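Local coordinates for clavulanic acid biosynthesis oligopeptide binding protein 2 (Streptomyces clavuligerus, PDB 2WOL) that probably binds oligopeptides as a family 5 extracellular solute-binding protein of the clavulanic acid biosynthetic pathway, at residues L79-E87 with R236-A244; R29-L37 with D552-E560. All coordinates share one frame; numbering follows the deposited sequence.

Interaction 1: residues L79-E87 with R236-A244; sequences LVPAPDLAE and RATDPIRPA
D84 and R242 meet in an end-on, two-pronged salt bridge that carries this contact between the residue after strand 82-83 and the loop that follows strand 225-230. NH1 of R242 donates to D84 OD1 (3.0 Å) while NH2 of R242 donates to D84 OD2 (2.7 Å). Both acceptors lie near the guanidinium plane, yet the nitrogens stand above the carboxylate plane, the two flat groups being turned 27° apart. A D84 chi1 of -179° sets CG opposite the backbone N, pointing the carboxylate at the guanidinium at the end of an arginine extended from CG to NE.

Within 236-244, D239 helps to place the arginine. NH1 of R242 also donates to D239 OD2 (3.0 Å), so one nitrogen joins two aspartates, and its charge probably eases their closeness. The other oxygen, D239 OD1, accepts from I241 N, closing an Asx turn, and also from R242 N, which extends it to an Asx motif.

Van der Waals contacts are sparser. CG of P240 sits 3.4 Å from the carbonyl O of P83, and CD1 of I241 comes to 4.4 Å from CB of A82, an apolar pair. Within the loop, the I241 CG2 methyl lies over one face of its neighbour's guanidinium.

R65 adds a second salt bridge to D84 OD1, and R242 NE is hydrogen-bonded to R61 O in the last turn of helix 54-63. The loop between strands 225-230 and 248-253 is thereby fastened beside the two-stranded sheet of 68-69 and 82-83.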
loop_
_atom_site.group_PDB
_atom_site.type_symbol
_atom_site.label_atom_id
_atom_site.label_comp_id
_atom_site.label_asym_id
_atom_site.label_seq_id
_atom_site.Cartn_x
_atom_site.Cartn_y
_atom_site.Cartn_z
ATOM N N LEU A 79 -0.239 -9.451 9.733
ATOM C CA LEU A 79 0.527 -9.365 8.489
ATOM C C LEU A 79 0.554 -10.681 7.715
ATOM O O LEU A 79 1.035 -10.724 6.583
ATOM C CB LEU A 79 1.964 -8.921 8.773
ATOM C CG LEU A 79 2.127 -7.614 9.554
ATOM C CD1 LEU A 79 3.554 -7.479 10.070
ATOM C CD2 LEU A 79 1.755 -6.436 8.684
ATOM N N VAL A 80 0.042 -11.748 8.323
ATOM C CA VAL A 80 0.113 -13.079 7.719
ATOM C C VAL A 80 -1.277 -13.499 7.236
ATOM O O VAL A 80 -2.184 -13.686 8.050
ATOM C CB VAL A 80 0.706 -14.121 8.713
ATOM C CG1 VAL A 80 0.839 -15.493 8.057
ATOM C CG2 VAL A 80 2.062 -13.650 9.243
ATOM N N PRO A 81 -1.459 -13.636 5.906
ATOM C CA PRO A 81 -2.779 -14.019 5.390
ATOM C C PRO A 81 -3.301 -15.307 6.034
ATOM O O PRO A 81 -2.540 -16.261 6.224
ATOM C CB PRO A 81 -2.532 -14.209 3.889
ATOM C CG PRO A 81 -1.329 -13.354 3.596
ATOM C CD PRO A 81 -0.473 -13.446 4.825
ATOM N N ALA A 82 -4.583 -15.293 6.388
ATOM C CA ALA A 82 -5.253 -16.410 7.052
ATOM C C ALA A 82 -6.356 -16.970 6.147
ATOM O O ALA A 82 -6.848 -16.261 5.269
ATOM C CB ALA A 82 -5.840 -15.939 8.383
ATOM N N PRO A 83 -6.741 -18.248 6.340
ATOM C CA PRO A 83 -7.805 -18.814 5.509
ATOM C C PRO A 83 -9.100 -18.026 5.639
ATOM O O PRO A 83 -9.512 -17.689 6.752
ATOM C CB PRO A 83 -7.996 -20.224 6.086
ATOM C CG PRO A 83 -6.748 -20.529 6.798
ATOM C CD PRO A 83 -6.222 -19.228 7.312
ATOM N N ASP A 84 -9.719 -17.724 4.502
ATOM C CA ASP A 84 -10.998 -17.028 4.473
ATOM C C ASP A 84 -12.014 -17.916 3.754
ATOM O O ASP A 84 -12.719 -18.691 4.401
ATOM C CB ASP A 84 -10.839 -15.646 3.817
ATOM C CG ASP A 84 -12.137 -14.849 3.770
ATOM O OD1 ASP A 84 -13.154 -15.273 4.361
ATOM O OD2 ASP A 84 -12.131 -13.776 3.130
ATOM N N LEU A 85 -12.076 -17.832 2.426
ATOM C CA LEU A 85 -12.918 -18.756 1.662
ATOM C C LEU A 85 -12.290 -20.141 1.604
ATOM O O LEU A 85 -13.002 -21.141 1.523
ATOM C CB LEU A 85 -13.187 -18.237 0.247
ATOM C CG LEU A 85 -14.086 -17.010 0.104
ATOM C CD1 LEU A 85 -14.018 -16.491 -1.315
ATOM C CD2 LEU A 85 -15.527 -17.318 0.486
ATOM N N ALA A 86 -10.960 -20.192 1.636
ATOM C CA ALA A 86 -10.235 -21.459 1.687
ATOM C C ALA A 86 -10.306 -22.062 3.083
ATOM O O ALA A 86 -10.406 -21.339 4.077
ATOM C CB ALA A 86 -8.787 -21.268 1.265
ATOM N N GLU A 87 -10.251 -23.387 3.156
ATOM C CA GLU A 87 -10.291 -24.064 4.455
ATOM C C GLU A 87 -8.938 -24.023 5.164
ATOM O O GLU A 87 -8.872 -24.152 6.390
ATOM C CB GLU A 87 -10.736 -25.517 4.274
ATOM C CG GLU A 87 -12.108 -25.673 3.627
ATOM C CD GLU A 87 -12.416 -27.104 3.224
ATOM O OE1 GLU A 87 -11.579 -27.737 2.540
ATOM O OE2 GLU A 87 -13.507 -27.592 3.579
ATOM N N ARG A 236 -22.354 -16.206 8.769
ATOM C CA ARG A 236 -21.481 -15.896 9.897
ATOM C C ARG A 236 -20.659 -17.099 10.378
ATOM O O ARG A 236 -19.480 -16.962 10.712
ATOM C CB ARG A 236 -22.346 -15.352 11.033
ATOM C CG ARG A 236 -21.602 -14.781 12.212
ATOM C CD ARG A 236 -22.602 -14.207 13.207
ATOM N NE ARG A 236 -23.262 -12.999 12.706
ATOM C CZ ARG A 236 -22.711 -11.790 12.730
ATOM N NH1 ARG A 236 -21.490 -11.634 13.223
ATOM N NH2 ARG A 236 -23.374 -10.740 12.262
ATOM N N ALA A 237 -21.283 -18.276 10.393
ATOM C CA ALA A 237 -20.640 -19.502 10.872
ATOM C C ALA A 237 -19.493 -19.972 9.979
ATOM O O ALA A 237 -18.664 -20.785 10.403
ATOM C CB ALA A 237 -21.673 -20.611 11.038
ATOM N N THR A 238 -19.444 -19.455 8.752
ATOM C CA THR A 238 -18.435 -19.862 7.769
ATOM C C THR A 238 -17.305 -18.846 7.614
ATOM O O THR A 238 -16.373 -19.063 6.838
ATOM C CB THR A 238 -19.057 -20.108 6.378
ATOM O OG1 THR A 238 -19.434 -18.856 5.777
ATOM C CG2 THR A 238 -20.275 -21.018 6.481
ATOM N N ASP A 239 -17.392 -17.743 8.351
ATOM C CA ASP A 239 -16.447 -16.643 8.189
ATOM C C ASP A 239 -15.616 -16.446 9.457
ATOM O O ASP A 239 -16.145 -15.980 10.467
ATOM C CB ASP A 239 -17.203 -15.361 7.829
ATOM C CG ASP A 239 -16.285 -14.256 7.337
ATOM O OD1 ASP A 239 -15.186 -14.086 7.903
ATOM O OD2 ASP A 239 -16.678 -13.553 6.383
ATOM N N PRO A 240 -14.314 -16.803 9.406
ATOM C CA PRO A 240 -13.421 -16.668 10.562
ATOM C C PRO A 240 -12.825 -15.265 10.734
ATOM O O PRO A 240 -12.061 -15.036 11.679
ATOM C CB PRO A 240 -12.310 -17.670 10.248
ATOM C CG PRO A 240 -12.209 -17.638 8.755
ATOM C CD PRO A 240 -13.609 -17.378 8.241
ATOM N N ILE A 241 -13.169 -14.347 9.832
ATOM C CA ILE A 241 -12.546 -13.019 9.782
ATOM C C ILE A 241 -13.481 -11.903 10.266
ATOM O O ILE A 241 -13.074 -11.031 11.042
ATOM C CB ILE A 241 -12.059 -12.672 8.328
ATOM C CG1 ILE A 241 -11.195 -13.797 7.718
ATOM C CG2 ILE A 241 -11.371 -11.289 8.272
ATOM C CD1 ILE A 241 -9.808 -13.973 8.324
ATOM N N ARG A 242 -14.732 -11.945 9.815
ATOM C CA ARG A 242 -15.614 -10.780 9.858
ATOM C C ARG A 242 -16.745 -10.871 10.884
ATOM O O ARG A 242 -17.609 -11.742 10.770
ATOM C CB ARG A 242 -16.196 -10.530 8.463
ATOM C CG ARG A 242 -15.130 -10.288 7.417
ATOM C CD ARG A 242 -15.674 -10.358 6.012
ATOM N NE ARG A 242 -14.576 -10.335 5.051
ATOM C CZ ARG A 242 -13.850 -11.398 4.719
ATOM N NH1 ARG A 242 -14.126 -12.587 5.245
ATOM N NH2 ARG A 242 -12.855 -11.278 3.853
ATOM N N PRO A 243 -16.747 -9.966 11.887
ATOM C CA PRO A 243 -17.836 -9.957 12.874
ATOM C C PRO A 243 -19.146 -9.320 12.402
ATOM O O PRO A 243 -20.182 -9.536 13.026
ATOM C CB PRO A 243 -17.248 -9.149 14.030
ATOM C CG PRO A 243 -16.310 -8.210 13.379
ATOM C CD PRO A 243 -15.731 -8.940 12.190
ATOM N N ALA A 244 -19.098 -8.521 11.333
ATOM C CA ALA A 244 -20.288 -7.888 10.746
ATOM C C ALA A 244 -21.264 -7.329 11.783
ATOM O O ALA A 244 -22.434 -7.720 11.839
ATOM C CB ALA A 244 -20.993 -8.853 9.803
#

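Interaction 2: residues R29-L37 with D552-E560; sequences RRRGGTLRL and DIQAMGLAE
R30 reaches across to the last ordered residues of the chain, bending at chi2 (-101°) so that its guanidinium lies between G32 CA on one face and E560 CA on the other. NH1 of R30 donates to L558 O (3.0 Å), approaching from well above that carbonyl's plane. NE of R30 forms a salt bridge with E560 OE2 (3.0 Å), whose hydrogen bond is weak, with an N-H...O angle of 134°; the carboxylate is steeply turned, 69° from the guanidinium. Two waters fill in behind: one links the carbonyl oxygens of R30 and L558, the other joins R30 O and G32 O to L558 N.

At G33 and T34 the backbone passes over the isobutyl group of L558, whose CD2 lies 3.8 Å from the backbone N of L35. The same methyl meets L35 CB, while L35 CD2 reaches I553 CG2 (4.0 Å) and, more loosely, M556 CB. Further along, L37 CD1 touches I553 CG2 at 3.7 Å, the two side chains lying alongside with their ends pointing opposite ways.

Here water-mediated and side-chain bonds give way to a hydrophobic layer: the C-terminal segment, with its 3-10 turn at 553-555, packs against strand 34-39 of the mixed five-stranded sheet in this periplasmic-binding-protein-type fold.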
loop_
_atom_site.group_PDB
_atom_site.type_symbol
_atom_site.label_atom_id
_atom_site.label_comp_id
_atom_site.label_asym_id
_atom_site.label_seq_id
_atom_site.Cartn_x
_atom_site.Cartn_y
_atom_site.Cartn_z
ATOM N N ARG A 29 -19.192 -7.287 21.051
ATOM C CA ARG A 29 -19.819 -8.154 20.059
ATOM C C ARG A 29 -21.239 -7.673 19.760
ATOM O O ARG A 29 -22.008 -8.361 19.091
ATOM C CB ARG A 29 -19.846 -9.608 20.544
ATOM C CG ARG A 29 -18.480 -10.220 20.792
ATOM C CD ARG A 29 -18.607 -11.705 21.098
ATOM N NE ARG A 29 -17.316 -12.318 21.411
ATOM C CZ ARG A 29 -16.758 -12.327 22.620
ATOM N NH1 ARG A 29 -17.363 -11.747 23.649
ATOM N NH2 ARG A 29 -15.583 -12.914 22.799
ATOM N N ARG A 30 -21.585 -6.485 20.252
ATOM C CA ARG A 30 -22.935 -5.952 20.073
ATOM C C ARG A 30 -23.210 -5.618 18.609
ATOM O O ARG A 30 -22.527 -4.780 18.012
ATOM C CB ARG A 30 -23.173 -4.732 20.973
ATOM C CG ARG A 30 -24.580 -4.143 20.883
ATOM C CD ARG A 30 -24.615 -2.900 20.005
ATOM N NE ARG A 30 -25.981 -2.453 19.733
ATOM C CZ ARG A 30 -26.290 -1.390 18.997
ATOM N NH1 ARG A 30 -25.331 -0.647 18.457
ATOM N NH2 ARG A 30 -27.559 -1.067 18.803
ATOM N N ARG A 31 -24.212 -6.284 18.044
ATOM C CA ARG A 31 -24.638 -6.031 16.671
ATOM C C ARG A 31 -25.684 -4.921 16.630
ATOM O O ARG A 31 -26.439 -4.734 17.591
ATOM C CB ARG A 31 -25.220 -7.298 16.040
ATOM C CG ARG A 31 -24.268 -8.477 15.995
ATOM C CD ARG A 31 -24.985 -9.755 15.594
ATOM N NE ARG A 31 -24.193 -10.932 15.932
ATOM C CZ ARG A 31 -24.603 -12.189 15.791
ATOM N NH1 ARG A 31 -25.809 -12.455 15.306
ATOM N NH2 ARG A 31 -23.799 -13.184 16.145
ATOM N N GLY A 32 -25.725 -4.193 15.518
ATOM C CA GLY A 32 -26.746 -3.179 15.288
ATOM C C GLY A 32 -26.178 -1.809 14.986
ATOM O O GLY A 32 -24.979 -1.572 15.147
ATOM N N GLY A 33 -27.050 -0.912 14.536
ATOM C CA GLY A 33 -26.687 0.477 14.310
ATOM C C GLY A 33 -26.128 0.731 12.925
ATOM O O GLY A 33 -25.906 -0.199 12.142
ATOM N N THR A 34 -25.912 2.008 12.630
ATOM C CA THR A 34 -25.364 2.432 11.354
ATOM C C THR A 34 -23.984 3.033 11.592
ATOM O O THR A 34 -23.843 3.977 12.371
ATOM C CB THR A 34 -26.290 3.458 10.678
ATOM O OG1 THR A 34 -27.551 2.836 10.402
ATOM C CG2 THR A 34 -25.690 3.968 9.374
ATOM N N LEU A 35 -22.975 2.472 10.932
ATOM C CA LEU A 35 -21.621 3.006 11.018
ATOM C C LEU A 35 -21.491 4.138 10.009
ATOM O O LEU A 35 -21.621 3.923 8.803
ATOM C CB LEU A 35 -20.575 1.916 10.758
ATOM C CG LEU A 35 -19.095 2.310 10.871
ATOM C CD1 LEU A 35 -18.693 2.716 12.300
ATOM C CD2 LEU A 35 -18.218 1.176 10.373
ATOM N N ARG A 36 -21.252 5.342 10.518
ATOM C CA ARG A 36 -21.177 6.534 9.686
ATOM C C ARG A 36 -19.730 6.857 9.351
ATOM O O ARG A 36 -18.956 7.291 10.210
ATOM C CB ARG A 36 -21.858 7.715 10.382
ATOM C CG ARG A 36 -23.363 7.539 10.564
ATOM C CD ARG A 36 -23.957 8.604 11.483
ATOM N NE ARG A 36 -23.645 9.963 11.036
ATOM C CZ ARG A 36 -24.343 10.654 10.133
ATOM N NH1 ARG A 36 -25.421 10.131 9.556
ATOM N NH2 ARG A 36 -23.959 11.880 9.805
ATOM N N LEU A 37 -19.370 6.609 8.095
ATOM C CA LEU A 37 -18.011 6.828 7.610
ATOM C C LEU A 37 -17.954 8.082 6.756
ATOM O O LEU A 37 -18.972 8.540 6.233
ATOM C CB LEU A 37 -17.524 5.619 6.802
ATOM C CG LEU A 37 -17.498 4.262 7.515
ATOM C CD1 LEU A 37 -17.035 3.176 6.572
ATOM C CD2 LEU A 37 -16.608 4.312 8.753
ATOM N N ASP A 552 -9.138 -1.098 10.908
ATOM C CA ASP A 552 -9.870 -2.162 10.226
ATOM C C ASP A 552 -11.369 -1.910 10.356
ATOM O O ASP A 552 -12.020 -2.375 11.293
ATOM C CB ASP A 552 -9.494 -3.537 10.771
ATOM C CG ASP A 552 -9.953 -4.669 9.869
ATOM O OD1 ASP A 552 -10.275 -4.407 8.687
ATOM O OD2 ASP A 552 -9.973 -5.828 10.337
ATOM N N ILE A 553 -11.897 -1.151 9.404
ATOM C CA ILE A 553 -13.300 -0.757 9.378
ATOM C C ILE A 553 -14.252 -1.930 9.605
ATOM O O ILE A 553 -15.209 -1.811 10.361
ATOM C CB ILE A 553 -13.647 -0.070 8.032
ATOM C CG1 ILE A 553 -12.723 1.132 7.775
ATOM C CG2 ILE A 553 -15.132 0.304 7.962
ATOM C CD1 ILE A 553 -12.796 2.255 8.801
ATOM N N GLN A 554 -13.982 -3.060 8.951
ATOM C CA GLN A 554 -14.891 -4.206 8.995
ATOM C C GLN A 554 -15.095 -4.768 10.406
ATOM O O GLN A 554 -16.108 -5.404 10.678
ATOM C CB GLN A 554 -14.441 -5.302 8.020
ATOM C CG GLN A 554 -13.177 -6.055 8.412
ATOM C CD GLN A 554 -13.448 -7.195 9.374
ATOM O OE1 GLN A 554 -14.556 -7.736 9.414
ATOM N NE2 GLN A 554 -12.435 -7.576 10.147
ATOM N N ALA A 555 -14.127 -4.533 11.287
ATOM C CA ALA A 555 -14.186 -5.052 12.655
ATOM C C ALA A 555 -15.048 -4.198 13.586
ATOM O O ALA A 555 -15.420 -4.640 14.675
ATOM C CB ALA A 555 -12.786 -5.182 13.220
ATOM N N MET A 556 -15.365 -2.982 13.153
ATOM C CA MET A 556 -15.998 -1.990 14.017
ATOM C C MET A 556 -17.473 -2.253 14.253
ATOM O O MET A 556 -18.166 -2.791 13.394
ATOM C CB MET A 556 -15.837 -0.596 13.425
ATOM C CG MET A 556 -14.421 -0.094 13.414
ATOM S SD MET A 556 -14.307 1.434 12.485
ATOM C CE MET A 556 -12.579 1.819 12.754
ATOM N N GLY A 557 -17.942 -1.847 15.428
ATOM C CA GLY A 557 -19.369 -1.794 15.719
ATOM C C GLY A 557 -19.724 -0.474 16.377
ATOM O O GLY A 557 -18.906 0.447 16.431
ATOM N N LEU A 558 -20.949 -0.397 16.882
ATOM C CA LEU A 558 -21.437 0.786 17.584
ATOM C C LEU A 558 -21.844 0.400 18.998
ATOM O O LEU A 558 -22.428 -0.668 19.212
ATOM C CB LEU A 558 -22.640 1.405 16.855
ATOM C CG LEU A 558 -22.475 2.077 15.482
ATOM C CD1 LEU A 558 -21.341 3.108 15.499
ATOM C CD2 LEU A 558 -22.289 1.066 14.344
ATOM N N ALA A 559 -21.522 1.263 19.958
ATOM C CA ALA A 559 -21.943 1.060 21.342
ATOM C C ALA A 559 -23.440 1.325 21.476
ATOM O O ALA A 559 -23.996 2.166 20.765
ATOM C CB ALA A 559 -21.154 1.963 22.273
ATOM N N GLU A 560 -24.083 0.596 22.386
ATOM C CA GLU A 560 -25.522 0.728 22.625
ATOM C C GLU A 560 -25.843 2.111 23.183
ATOM O O GLU A 560 -24.994 2.740 23.823
ATOM C CB GLU A 560 -25.996 -0.343 23.608
ATOM C CG GLU A 560 -27.377 -0.926 23.307
ATOM C CD GLU A 560 -27.316 -2.375 22.839
ATOM O OE1 GLU A 560 -26.573 -3.171 23.457
ATOM O OE2 GLU A 560 -28.020 -2.726 21.866
HETATM O O HOH W 1 -20.721 -2.935 19.018
HETATM O O HOH W 2 -22.662 -2.602 16.194
#

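From the N terminus, the chain first runs through 29-37 into strand 34-39, then through helix 54-63 to strand 82-83. Interaction 1 closes a loop of 148 residues when 236-244 returns to 79-87, just before strand 248-253 joins the sheet beside strand 34-39. Interaction 2 closes a far longer loop of 514 residues, bringing the C-terminal segment back to the beginning, so interaction 1 is nested inside it. Their centres are about 18 Å apart, and they meet where OE1 of Q554 packs against P243 CD at 3.2 Å. Together they tie together the two-stranded sheet of 68-69 and 82-83, the loop leading into strand 248-253, strand 34-39 and the last ordered residues.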